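Shikimate dehydrogenase (NADP(+)) (Peptoclostridium difficile, PDB 5DZS) probably catalyses the reversible NADPH-linked reduction of 3-dehydroshikimate to shikimate, the fourth of seven steps in the biosynthesis of chorismate. Local coordinates at residues F4-E9 against N59-Y64; A84-L89 against N99-G104; Q117-V122 against K174-L179. All coordinates share one frame; numbering follows the deposited sequence.

How the contacts relate
Contacts 1 and 2 belong to the mixed sheet of the substrate-binding half, and contact 3 to the parallel sheet of the cofactor-binding half. Contact 2 is wholly buried and lies nearest the centre of the chain; contacts 1 and 3 are partly buried, each with a solvent-facing end. Strands 57-60 and 87-91, neighbours in one sheet, tie contact 1 to contact 2, and Asn59 ND2 hydrogen-bonds Asn86 O, just before strand 87-91. Contact 3 lies apart, its centre about 24 Å from that of contact 2, although strand 120-124 is the next element after helix 101-111. Backbone pairing dominates contacts 1 and 3, whereas side-chain amides and hydroxyls carry contact 2, at the predicted shikimate site.

Contact 1: F4-E9 against N59-Y64; sequences FGLVGE and NVTVPY
Val7 and Val60 form a parallel bridge between strands 2-8 and 57-60, and Leu6 with Asn59 forms the one before it. Three backbone bonds join the strands: Asn59 N gives to Gly5 O, Val7 N to Asn59 O at 2.8 Å, and Thr61 N to Val7 O. Beyond the last bond the 59-64 segment turns through a cis peptide before Pro63, with Tyr64 N bonded back to Thr61 O.

The Tyr64 side chain returns toward strand 2-8. Its CB carries CG beside the backbone N (chi1 -58°), which directs the ring back along the other segment. Tyr64 CD2 then lies 4.1 Å from Val7 CG1, its CE2 comes to 3.6 Å from Gly8 C, and its OH passes Glu9 CB before bonding to Ile38 O. Pro63 CD sits over the centre of one ring face and also touches Glu9 CB at 3.7 Å. The Glu9 carboxylate forms a salt bridge with Lys40. Across the sheet from Val7, Leu6 CD1 reaches between Asn59 CB and Thr61 CG2, the latter 3.8 Å away.

A water receives a weak bond from Glu9 N and donates to Val62 O at 2.6 Å, bridging the loops where direct pairing stops. Apolar contacts and backbone bonds thus fix the start of the loop carrying Thr61, a predicted shikimate-binding residue, and leave the Thr61 hydroxyl out of the interstrand pairing.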
# COMPACT_ATOMS: atom_id res chain seq x y z
N PHE B 4 2.95 -0.84 -18.37
CA PHE B 4 1.67 -0.94 -17.68
C PHE B 4 0.56 -0.84 -18.73
O PHE B 4 0.80 -0.41 -19.87
CB PHE B 4 1.49 0.24 -16.70
CG PHE B 4 2.56 0.33 -15.66
CD1 PHE B 4 3.76 0.95 -15.90
CD2 PHE B 4 2.35 -0.25 -14.41
CE1 PHE B 4 4.72 0.99 -14.91
CE2 PHE B 4 3.31 -0.21 -13.44
CZ PHE B 4 4.50 0.41 -13.68
N GLY B 5 -0.66 -1.18 -18.34
CA GLY B 5 -1.76 -0.96 -19.25
C GLY B 5 -3.10 -1.27 -18.68
O GLY B 5 -3.23 -1.60 -17.49
N LEU B 6 -4.10 -1.18 -19.54
CA LEU B 6 -5.49 -1.37 -19.20
C LEU B 6 -6.05 -2.56 -19.95
O LEU B 6 -6.02 -2.59 -21.19
CB LEU B 6 -6.30 -0.12 -19.55
CG LEU B 6 -7.83 -0.21 -19.38
CD1 LEU B 6 -8.22 -0.47 -17.94
CD2 LEU B 6 -8.50 1.03 -19.93
N VAL B 7 -6.58 -3.54 -19.20
CA VAL B 7 -7.15 -4.74 -19.78
C VAL B 7 -8.68 -4.66 -19.81
O VAL B 7 -9.32 -4.42 -18.78
CB VAL B 7 -6.73 -5.98 -18.98
CG1 VAL B 7 -7.47 -7.23 -19.46
CG2 VAL B 7 -5.21 -6.17 -19.07
N GLY B 8 -9.26 -4.86 -20.99
CA GLY B 8 -10.72 -4.83 -21.15
C GLY B 8 -11.04 -5.37 -22.52
O GLY B 8 -10.15 -5.65 -23.30
N GLU B 9 -12.32 -5.48 -22.84
CA GLU B 9 -12.70 -6.07 -24.13
C GLU B 9 -12.64 -5.06 -25.29
O GLU B 9 -12.09 -5.35 -26.36
CB GLU B 9 -14.09 -6.69 -24.00
CG GLU B 9 -14.56 -7.46 -25.21
CD GLU B 9 -15.97 -8.00 -25.01
OE1 GLU B 9 -16.70 -7.48 -24.13
OE2 GLU B 9 -16.35 -8.95 -25.74
N ASN B 59 -4.38 -2.29 -15.05
CA ASN B 59 -5.73 -2.10 -14.58
C ASN B 59 -6.63 -3.07 -15.33
O ASN B 59 -6.31 -3.52 -16.42
CB ASN B 59 -6.19 -0.67 -14.83
CG ASN B 59 -5.49 0.31 -13.93
OD1 ASN B 59 -4.81 1.23 -14.41
ND2 ASN B 59 -5.63 0.14 -12.64
N VAL B 60 -7.79 -3.35 -14.72
CA VAL B 60 -8.77 -4.26 -15.32
C VAL B 60 -10.09 -3.53 -15.30
O VAL B 60 -10.51 -2.95 -14.25
CB VAL B 60 -8.87 -5.59 -14.53
CG1 VAL B 60 -9.82 -6.57 -15.21
CG2 VAL B 60 -7.52 -6.23 -14.38
N THR B 61 -10.76 -3.53 -16.43
CA THR B 61 -12.08 -2.94 -16.54
C THR B 61 -13.09 -3.96 -17.06
O THR B 61 -12.85 -5.19 -17.09
CB THR B 61 -12.04 -1.61 -17.31
OG1 THR B 61 -13.32 -0.94 -17.21
CG2 THR B 61 -11.67 -1.81 -18.74
N VAL B 62 -14.27 -3.48 -17.40
CA VAL B 62 -15.33 -4.37 -17.86
C VAL B 62 -14.90 -5.15 -19.10
O VAL B 62 -14.23 -4.61 -19.98
CB VAL B 62 -16.63 -3.57 -18.11
CG1 VAL B 62 -17.13 -2.99 -16.81
CG2 VAL B 62 -16.41 -2.48 -19.14
N PRO B 63 -15.28 -6.43 -19.21
CA PRO B 63 -16.13 -7.17 -18.27
C PRO B 63 -15.37 -8.20 -17.45
O PRO B 63 -15.89 -9.25 -17.10
CB PRO B 63 -17.06 -7.90 -19.24
CG PRO B 63 -16.17 -8.27 -20.35
CD PRO B 63 -15.16 -7.14 -20.49
N TYR B 64 -14.15 -7.83 -17.06
CA TYR B 64 -13.24 -8.81 -16.47
C TYR B 64 -12.90 -8.61 -15.00
O TYR B 64 -12.08 -9.37 -14.49
CB TYR B 64 -11.90 -8.82 -17.26
CG TYR B 64 -12.04 -9.13 -18.75
CD1 TYR B 64 -12.80 -10.21 -19.16
CD2 TYR B 64 -11.40 -8.38 -19.72
CE1 TYR B 64 -12.93 -10.51 -20.50
CE2 TYR B 64 -11.51 -8.68 -21.06
CZ TYR B 64 -12.29 -9.74 -21.44
OH TYR B 64 -12.45 -10.07 -22.76
O HOH W 1 -14.08 -3.08 -22.04

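Contact 2: A84-L89 against N99-G104; sequences AVNTIL and NTDYFG
The flat amide of Asn86 is held between Thr100 and the adjacent Thr87. Thr100 N, 2.9 Å from Asn86 OD1, and Thr87 OG1, 3.0 Å from it, approach that oxygen from opposite faces of the amide plane; the backbone donor is tilted from the plane, and the hydroxyl comes from well above it. Thr100 OG1 lies close to the plane and accepts a 2.8 Å bond from Asn86 ND2. Asn86 and Thr87 share Tyr98 as partner on the adjoining strand, a classic beta bulge where strand 87-91 begins, and the amide projects from it to the start of helix 101-111. The carboxylate of Asp101 is turned 69° from the amide plane.

Asn86 CG lies between its backbone N and carbonyl carbon (chi1 74°), which presents both amide ends to Thr100. With its oxygen gripped twice and its nitrogen bonded too, the amide has its rotation fixed.

This buried network joins two predicted shikimate-binding residues. One water accepts from Asn86 ND2 and donates to Asp101 OD1, an oxygen that also meets Gln239, while Asp101 OD2 forms a salt bridge with Lys65, the predicted proton acceptor. A second water donates to Thr87 OG1 and lies 2.6 Å from Thr100 OG1. The geometry suggests an Asx turn from Asn99 OD1 to Asp101 N, but their separation is too short to be trusted. Asn99 ND2 donates to Ala84 O at 3.0 Å, nearly straight at 171°, with that oxygen in the Asn99 amide plane but the nitrogen above the Ala84 carbonyl plane.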
# COMPACT_ATOMS: atom_id res chain seq x y z
N ALA B 84 -14.18 -8.08 -6.55
CA ALA B 84 -13.69 -7.68 -7.88
C ALA B 84 -12.32 -7.04 -7.74
O ALA B 84 -12.01 -6.48 -6.66
CB ALA B 84 -14.63 -6.68 -8.50
N VAL B 85 -11.56 -7.08 -8.83
CA VAL B 85 -10.23 -6.51 -8.91
C VAL B 85 -10.12 -5.56 -10.09
O VAL B 85 -10.55 -5.90 -11.19
CB VAL B 85 -9.19 -7.64 -9.04
CG1 VAL B 85 -7.84 -7.15 -9.57
CG2 VAL B 85 -9.04 -8.31 -7.69
N ASN B 86 -9.57 -4.35 -9.88
CA ASN B 86 -9.29 -3.44 -11.00
C ASN B 86 -7.84 -3.04 -11.14
O ASN B 86 -7.52 -2.28 -12.04
CB ASN B 86 -10.17 -2.20 -10.92
CG ASN B 86 -9.74 -1.24 -9.85
OD1 ASN B 86 -8.88 -1.52 -9.02
ND2 ASN B 86 -10.34 -0.07 -9.88
N THR B 87 -6.96 -3.58 -10.28
CA THR B 87 -5.54 -3.21 -10.29
C THR B 87 -4.75 -4.47 -9.97
O THR B 87 -5.01 -5.12 -8.95
CB THR B 87 -5.26 -2.10 -9.26
OG1 THR B 87 -6.03 -0.93 -9.58
CG2 THR B 87 -3.78 -1.72 -9.21
N ILE B 88 -3.80 -4.82 -10.83
CA ILE B 88 -2.94 -5.99 -10.63
C ILE B 88 -1.48 -5.54 -10.60
O ILE B 88 -1.07 -4.69 -11.43
CB ILE B 88 -3.14 -7.02 -11.77
CG1 ILE B 88 -4.56 -7.60 -11.71
CG2 ILE B 88 -2.10 -8.15 -11.73
CD1 ILE B 88 -4.97 -8.45 -12.89
N LEU B 89 -0.70 -6.12 -9.70
CA LEU B 89 0.74 -5.85 -9.56
C LEU B 89 1.48 -7.17 -9.71
O LEU B 89 1.13 -8.17 -9.09
CB LEU B 89 1.03 -5.28 -8.18
CG LEU B 89 2.50 -5.15 -7.77
CD1 LEU B 89 3.34 -4.26 -8.68
CD2 LEU B 89 2.56 -4.64 -6.34
N ASN B 99 -8.34 -3.39 -5.40
CA ASN B 99 -9.50 -2.69 -5.94
C ASN B 99 -9.52 -1.28 -5.45
O ASN B 99 -9.72 -1.02 -4.25
CB ASN B 99 -10.78 -3.41 -5.57
CG ASN B 99 -11.98 -2.80 -6.28
OD1 ASN B 99 -12.15 -1.57 -6.25
ND2 ASN B 99 -12.79 -3.63 -6.89
N THR B 100 -9.33 -0.34 -6.36
CA THR B 100 -9.39 1.04 -5.98
C THR B 100 -10.81 1.64 -6.17
O THR B 100 -10.96 2.86 -5.98
CB THR B 100 -8.50 1.81 -6.85
OG1 THR B 100 -9.05 1.73 -8.19
CG2 THR B 100 -7.03 1.30 -6.79
N ASP B 101 -11.84 0.84 -6.51
CA ASP B 101 -13.21 1.40 -6.73
C ASP B 101 -13.84 2.07 -5.49
O ASP B 101 -14.48 3.14 -5.62
CB ASP B 101 -14.20 0.36 -7.32
CG ASP B 101 -14.08 0.21 -8.83
OD1 ASP B 101 -13.49 1.09 -9.48
OD2 ASP B 101 -14.61 -0.79 -9.38
N TYR B 102 -13.74 1.44 -4.33
CA TYR B 102 -14.28 2.04 -3.09
C TYR B 102 -13.53 3.35 -2.82
O TYR B 102 -14.16 4.37 -2.53
CB TYR B 102 -14.14 1.05 -1.92
CG TYR B 102 -14.71 1.44 -0.58
CD1 TYR B 102 -14.05 2.35 0.25
CD2 TYR B 102 -15.84 0.82 -0.09
CE1 TYR B 102 -14.54 2.67 1.50
CE2 TYR B 102 -16.34 1.13 1.17
CZ TYR B 102 -15.68 2.06 1.96
OH TYR B 102 -16.17 2.36 3.20
N PHE B 103 -12.21 3.33 -2.92
CA PHE B 103 -11.38 4.53 -2.69
C PHE B 103 -11.74 5.70 -3.61
O PHE B 103 -11.92 6.84 -3.13
CB PHE B 103 -9.89 4.21 -2.83
CG PHE B 103 -9.05 5.43 -2.96
CD1 PHE B 103 -8.57 6.09 -1.83
CD2 PHE B 103 -8.80 5.98 -4.20
CE1 PHE B 103 -7.82 7.26 -1.96
CE2 PHE B 103 -8.07 7.15 -4.33
CZ PHE B 103 -7.58 7.78 -3.20
N GLY B 104 -11.89 5.42 -4.91
CA GLY B 104 -12.21 6.44 -5.89
C GLY B 104 -13.58 7.04 -5.65
O GLY B 104 -13.77 8.26 -5.85
O HOH W 2 -12.43 0.44 -12.13
O HOH W 3 -7.36 1.58 -10.15

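Contact 3: Q117-V122 against K174-L179; sequences QGKVAV and KGDIIL
Ala121 with Ile177 and Val122 with Ile178 form parallel bridges between strands 120-124 and 177-180, adjacent in the six-stranded parallel sheet of order 3-2-1-4-5-6, the Rossmann-type fold of the NADP-binding half. Lys174 enters the contact through its backbone, with O near Val120 CG1. Gly175 CA follows, 3.9 Å from Val120 CG1.

Asp176 grips the Val120 backbone twice. Its N donates to Val120 O, and its OD2 accepts from Val120 N at 2.9 Å through the anti lone pair. CG lies beside the backbone N of Asp176 (chi1 -64°), turning the carboxylate back to that donor. The Lys119 side chain crosses that of Asp176 at about a right angle, with Lys119 CB 3.3 Å from Asp176 OD2.

Ile177 N is the second donor to Val120 O, in the carbonyl plane, while Ile177 O accepts from Val122 N. Ile177 CB rests 3.9 Å from Ala121 CB on one face of the sheet. Ile178 and Val122 lie on the other, where Phe203 touches both side chains. The Leu179 side chain packs on Ile207 of the neighbouring strand 205-208 and lies near Leu209, a predicted NADP(+)-binding residue. Leu179 N completes the pairing with a 2.9 Å bond to Val122 O, 168° at the hydrogen.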
# COMPACT_ATOMS: atom_id res chain seq x y z
N GLN B 117 -25.04 9.89 4.29
CA GLN B 117 -25.60 9.58 5.61
C GLN B 117 -27.11 9.76 5.66
O GLN B 117 -27.62 10.83 5.36
CB GLN B 117 -24.95 10.49 6.67
CG GLN B 117 -25.55 10.39 8.07
CD GLN B 117 -25.42 9.01 8.68
OE1 GLN B 117 -24.49 8.27 8.38
NE2 GLN B 117 -26.35 8.67 9.57
N GLY B 118 -27.82 8.70 6.04
CA GLY B 118 -29.27 8.72 6.16
C GLY B 118 -30.06 8.97 4.89
O GLY B 118 -31.25 9.29 4.95
N LYS B 119 -29.42 8.81 3.73
CA LYS B 119 -30.11 9.06 2.46
C LYS B 119 -30.63 7.79 1.79
O LYS B 119 -30.42 6.68 2.28
CB LYS B 119 -29.21 9.85 1.53
CG LYS B 119 -28.94 11.25 2.06
CD LYS B 119 -28.19 12.10 1.06
CE LYS B 119 -27.97 13.49 1.63
NZ LYS B 119 -27.10 14.32 0.76
N VAL B 120 -31.34 7.98 0.69
CA VAL B 120 -31.89 6.88 -0.10
C VAL B 120 -31.16 6.93 -1.43
O VAL B 120 -31.10 7.99 -2.07
CB VAL B 120 -33.41 7.03 -0.33
CG1 VAL B 120 -33.94 5.88 -1.19
CG2 VAL B 120 -34.15 7.09 0.99
N ALA B 121 -30.60 5.80 -1.85
CA ALA B 121 -29.86 5.74 -3.11
C ALA B 121 -30.21 4.51 -3.91
O ALA B 121 -30.60 3.47 -3.37
CB ALA B 121 -28.36 5.79 -2.86
N VAL B 122 -30.05 4.65 -5.22
CA VAL B 122 -30.26 3.58 -6.16
C VAL B 122 -29.00 3.46 -6.99
O VAL B 122 -28.48 4.46 -7.49
CB VAL B 122 -31.44 3.85 -7.10
CG1 VAL B 122 -31.49 2.81 -8.22
CG2 VAL B 122 -32.73 3.88 -6.32
N LYS B 174 -38.59 6.77 -5.20
CA LYS B 174 -38.16 8.15 -5.07
C LYS B 174 -37.01 8.17 -4.06
O LYS B 174 -37.10 7.54 -3.01
CB LYS B 174 -39.32 9.03 -4.60
CG LYS B 174 -40.60 8.84 -5.42
CD LYS B 174 -41.78 9.67 -4.91
CE LYS B 174 -41.74 11.12 -5.36
NZ LYS B 174 -40.62 11.92 -4.79
N GLY B 175 -35.93 8.85 -4.39
CA GLY B 175 -34.78 8.91 -3.48
C GLY B 175 -33.91 10.13 -3.67
O GLY B 175 -34.22 11.03 -4.45
N ASP B 176 -32.79 10.14 -2.95
CA ASP B 176 -31.83 11.24 -3.02
C ASP B 176 -30.84 11.09 -4.16
O ASP B 176 -30.66 12.01 -4.96
CB ASP B 176 -31.03 11.29 -1.71
CG ASP B 176 -31.90 11.62 -0.52
OD1 ASP B 176 -32.31 12.79 -0.40
OD2 ASP B 176 -32.15 10.72 0.32
N ILE B 177 -30.20 9.93 -4.23
CA ILE B 177 -29.13 9.68 -5.19
C ILE B 177 -29.38 8.52 -6.14
O ILE B 177 -29.86 7.46 -5.73
CB ILE B 177 -27.83 9.33 -4.43
CG1 ILE B 177 -27.37 10.52 -3.57
CG2 ILE B 177 -26.73 8.90 -5.38
CD1 ILE B 177 -26.36 10.14 -2.51
N ILE B 178 -29.08 8.74 -7.42
CA ILE B 178 -29.11 7.67 -8.40
C ILE B 178 -27.72 7.64 -9.04
O ILE B 178 -27.23 8.65 -9.58
CB ILE B 178 -30.27 7.78 -9.42
CG1 ILE B 178 -30.32 6.52 -10.30
CG2 ILE B 178 -30.19 9.05 -10.24
CD1 ILE B 178 -31.59 6.42 -11.13
N LEU B 179 -27.09 6.47 -8.97
CA LEU B 179 -25.73 6.28 -9.45
C LEU B 179 -25.71 5.27 -10.59
O LEU B 179 -26.22 4.13 -10.47
CB LEU B 179 -24.85 5.86 -8.28
CG LEU B 179 -23.35 5.66 -8.57
CD1 LEU B 179 -22.50 5.95 -7.35
CD2 LEU B 179 -23.05 4.27 -9.11